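Local coordinates for 3-oxoacyl-[acyl-carrier-protein] reductase (Sinorhizobium meliloti, PDB 3U9L) that probably reduces 3-oxoacyl groups on acyl carrier protein with NADPH, as a member of the short-chain dehydrogenase/reductase family, at residues Ala22-Gly27 with Ala247-Val252. Numbering follows the deposited sequence.
Sequences AEALAG and AIVRVV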
ATOM      1  N   ALA A  22      -8.122  18.872  15.774  1.00 21.98           N
ATOM      2  CA  ALA A  22      -7.648  20.262  15.811  1.00 22.62           C
ATOM      3  C   ALA A  22      -8.283  20.997  17.007  1.00 24.28           C
ATOM      4  O   ALA A  22      -7.593  21.643  17.784  1.00 23.29           O
ATOM      5  CB  ALA A  22      -7.973  20.955  14.520  1.00 22.52           C
ATOM      6  N   GLU A  23      -9.590  20.806  17.214  1.00 23.37           N
ATOM      7  CA  GLU A  23     -10.261  21.445  18.347  1.00 26.14           C
ATOM      8  C   GLU A  23      -9.742  20.932  19.694  1.00 25.66           C
ATOM      9  O   GLU A  23      -9.472  21.711  20.606  1.00 26.69           O
ATOM     10  CB  GLU A  23     -11.792  21.285  18.233  1.00 25.34           C
ATOM     11  CG  GLU A  23     -12.303  21.859  16.929  1.00 27.29           C
ATOM     12  CD  GLU A  23     -13.831  21.693  16.711  1.00 31.12           C
ATOM     13  OE1 GLU A  23     -14.457  20.798  17.346  1.00 29.57           O
ATOM     14  OE2 GLU A  23     -14.392  22.469  15.874  1.00 31.22           O
ATOM     15  N   ALA A  24      -9.601  19.626  19.845  1.00 25.31           N
ATOM     16  CA  ALA A  24      -9.076  19.109  21.121  1.00 25.99           C
ATOM     17  C   ALA A  24      -7.648  19.560  21.422  1.00 24.69           C
ATOM     18  O   ALA A  24      -7.301  19.871  22.575  1.00 25.15           O
ATOM     19  CB  ALA A  24      -9.190  17.560  21.172  1.00 24.19           C
ATOM     20  N   LEU A  25      -6.806  19.600  20.393  1.00 24.18           N
ATOM     21  CA  LEU A  25      -5.431  20.042  20.592  1.00 24.77           C
ATOM     22  C   LEU A  25      -5.408  21.524  20.972  1.00 26.01           C
ATOM     23  O   LEU A  25      -4.604  21.950  21.790  1.00 24.31           O
ATOM     24  CB  LEU A  25      -4.561  19.807  19.375  1.00 22.31           C
ATOM     25  CG  LEU A  25      -4.184  18.320  19.198  1.00 23.08           C
ATOM     26  CD1 LEU A  25      -3.650  18.104  17.762  1.00 21.18           C
ATOM     27  CD2 LEU A  25      -3.147  17.893  20.273  1.00 21.91           C
ATOM     28  N   ALA A  26      -6.290  22.300  20.358  1.00 25.09           N
ATOM     29  CA  ALA A  26      -6.345  23.726  20.671  1.00 25.80           C
ATOM     30  C   ALA A  26      -6.898  23.873  22.118  1.00 27.20           C
ATOM     31  O   ALA A  26      -6.468  24.729  22.880  1.00 28.00           O
ATOM     32  CB  ALA A  26      -7.215  24.419  19.662  1.00 26.14           C
ATOM     33  N   GLY A  27      -7.837  23.005  22.491  1.00 26.96           N
ATOM     34  CA  GLY A  27      -8.345  22.999  23.845  1.00 27.65           C
ATOM     35  C   GLY A  27      -7.241  22.730  24.861  1.00 28.80           C
ATOM     36  O   GLY A  27      -7.306  23.191  26.006  1.00 30.14           O
ATOM     37  N   ALA A 247      -7.094  10.386  22.019  1.00 28.21           N
ATOM     38  CA  ALA A 247      -5.811   9.633  21.919  1.00 27.44           C
ATOM     39  C   ALA A 247      -4.718  10.515  21.398  1.00 25.43           C
ATOM     40  O   ALA A 247      -3.589  10.428  21.847  1.00 27.17           O
ATOM     41  CB  ALA A 247      -5.958   8.385  21.037  1.00 25.97           C
ATOM     42  N   ILE A 248      -5.035  11.391  20.451  1.00 25.57           N
ATOM     43  CA  ILE A 248      -3.996  12.264  19.891  1.00 24.57           C
ATOM     44  C   ILE A 248      -3.482  13.353  20.852  1.00 25.71           C
ATOM     45  O   ILE A 248      -2.284  13.649  20.906  1.00 22.60           O
ATOM     46  CB  ILE A 248      -4.434  12.882  18.547  1.00 23.33           C
ATOM     47  CG1 ILE A 248      -4.504  11.766  17.525  1.00 21.62           C
ATOM     48  CG2 ILE A 248      -3.413  13.978  18.097  1.00 22.23           C
ATOM     49  CD1 ILE A 248      -5.184  12.157  16.242  1.00 21.62           C
ATOM     50  N   VAL A 249      -4.406  13.961  21.588  1.00 25.40           N
ATOM     51  CA  VAL A 249      -4.045  14.919  22.626  1.00 24.46           C
ATOM     52  C   VAL A 249      -3.119  14.235  23.618  1.00 25.70           C
ATOM     53  O   VAL A 249      -2.104  14.814  23.981  1.00 25.56           O
ATOM     54  CB  VAL A 249      -5.309  15.438  23.354  1.00 25.89           C
ATOM     55  CG1 VAL A 249      -4.924  16.206  24.624  1.00 26.25           C
ATOM     56  CG2 VAL A 249      -6.204  16.262  22.379  1.00 23.73           C
ATOM     57  N   ARG A 250      -3.448  13.001  24.029  1.00 27.00           N
ATOM     58  CA  ARG A 250      -2.553  12.222  24.925  1.00 27.08           C
ATOM     59  C   ARG A 250      -1.185  11.927  24.334  1.00 26.74           C
ATOM     60  O   ARG A 250      -0.183  12.015  25.032  1.00 28.38           O
ATOM     61  CB  ARG A 250      -3.181  10.898  25.382  1.00 27.51           C
ATOM     62  CG  ARG A 250      -4.140  11.071  26.535  1.00 34.78           C
ATOM     63  CD  ARG A 250      -4.683   9.700  27.097  1.00 35.81           C
ATOM     64  NE  ARG A 250      -5.297   8.904  26.023  1.00 40.40           N
ATOM     65  CZ  ARG A 250      -6.606   8.771  25.820  1.00 39.16           C
ATOM     66  NH1 ARG A 250      -7.491   9.371  26.641  1.00 39.13           N
ATOM     67  NH2 ARG A 250      -7.021   8.046  24.782  1.00 37.59           N
ATOM     68  N   VAL A 251      -1.111  11.542  23.060  1.00 25.74           N
ATOM     69  CA  VAL A 251       0.226  11.393  22.441  1.00 25.01           C
ATOM     70  C   VAL A 251       1.040  12.685  22.491  1.00 25.55           C
ATOM     71  O   VAL A 251       2.218  12.701  22.894  1.00 24.47           O
ATOM     72  CB  VAL A 251       0.087  10.916  20.977  1.00 23.80           C
ATOM     73  CG1 VAL A 251       1.421  10.981  20.239  1.00 22.66           C
ATOM     74  CG2 VAL A 251      -0.492   9.485  20.947  1.00 21.54           C
ATOM     75  N   VAL A 252       0.427  13.766  22.024  1.00 24.66           N
ATOM     76  CA  VAL A 252       1.105  15.053  22.010  1.00 26.65           C
ATOM     77  C   VAL A 252       1.511  15.470  23.436  1.00 26.86           C
ATOM     78  O   VAL A 252       2.585  15.973  23.636  1.00 29.06           O
ATOM     79  CB  VAL A 252       0.251  16.149  21.344  1.00 25.43           C
ATOM     80  CG1 VAL A 252       0.852  17.487  21.614  1.00 23.92           C
ATOM     81  CG2 VAL A 252       0.179  15.893  19.846  1.00 25.38           C
TER
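The backbone bond from Val252 N to Ile248 O, 2.9 Å long, sets Ile248 and Val252 one helical turn apart, and the side chain of Leu25 meets both of them. No hydrogen bond crosses between 22-27 and 247-252; the joint is apolar, mostly methyl against methyl, with some methyls resting on backbone carbons. Leu25 uses its two branches differently. CD1 reaches the Ile248 branch methyl, with 4.1 Å from Leu25 CD1 to Ile248 CG2, the two side chains crossing at about a right angle. CD2 settles over the backbone of the opposing helix, 3.9 Å from Leu25 CD2 to Val249 CA, and also meets Val252, with Leu25 CD2 to Val252 CG2 likewise 3.9 Å. With CG anti to its own carbonyl carbon (chi1 -75°), the leucine can swing its methyls across although its CB does not aim straight at the neighbour. Val249 answers from the other helix: with CG1 anti to the backbone N (chi1 168°), CG2 is placed beside that N, and this branch presses on Ala24. That methyl pair is tight, at 3.5 Å between Ala24 CB and Val249 CG2. The backbones come nearest at Leu25 and Val249, 5.7 Å between their CA atoms. The segment axes approach to 9.3 Å, crossing at -43°. Beneath, Leu25 also rests on Val32 of strand 31-36, whereas Ala247 and Val251 lie on strand 262-265. Arg259 hydrogen-bonds through NE to Val251 O and through NH2 to Val252 O. Helix 16-27, which follows the first strand, thus packs beside helix 242-252, which precedes the last, both running in broadly the same direction in the helix layer on one face of the parallel sheet, as in the Rossmann fold of short-chain dehydrogenases/reductases.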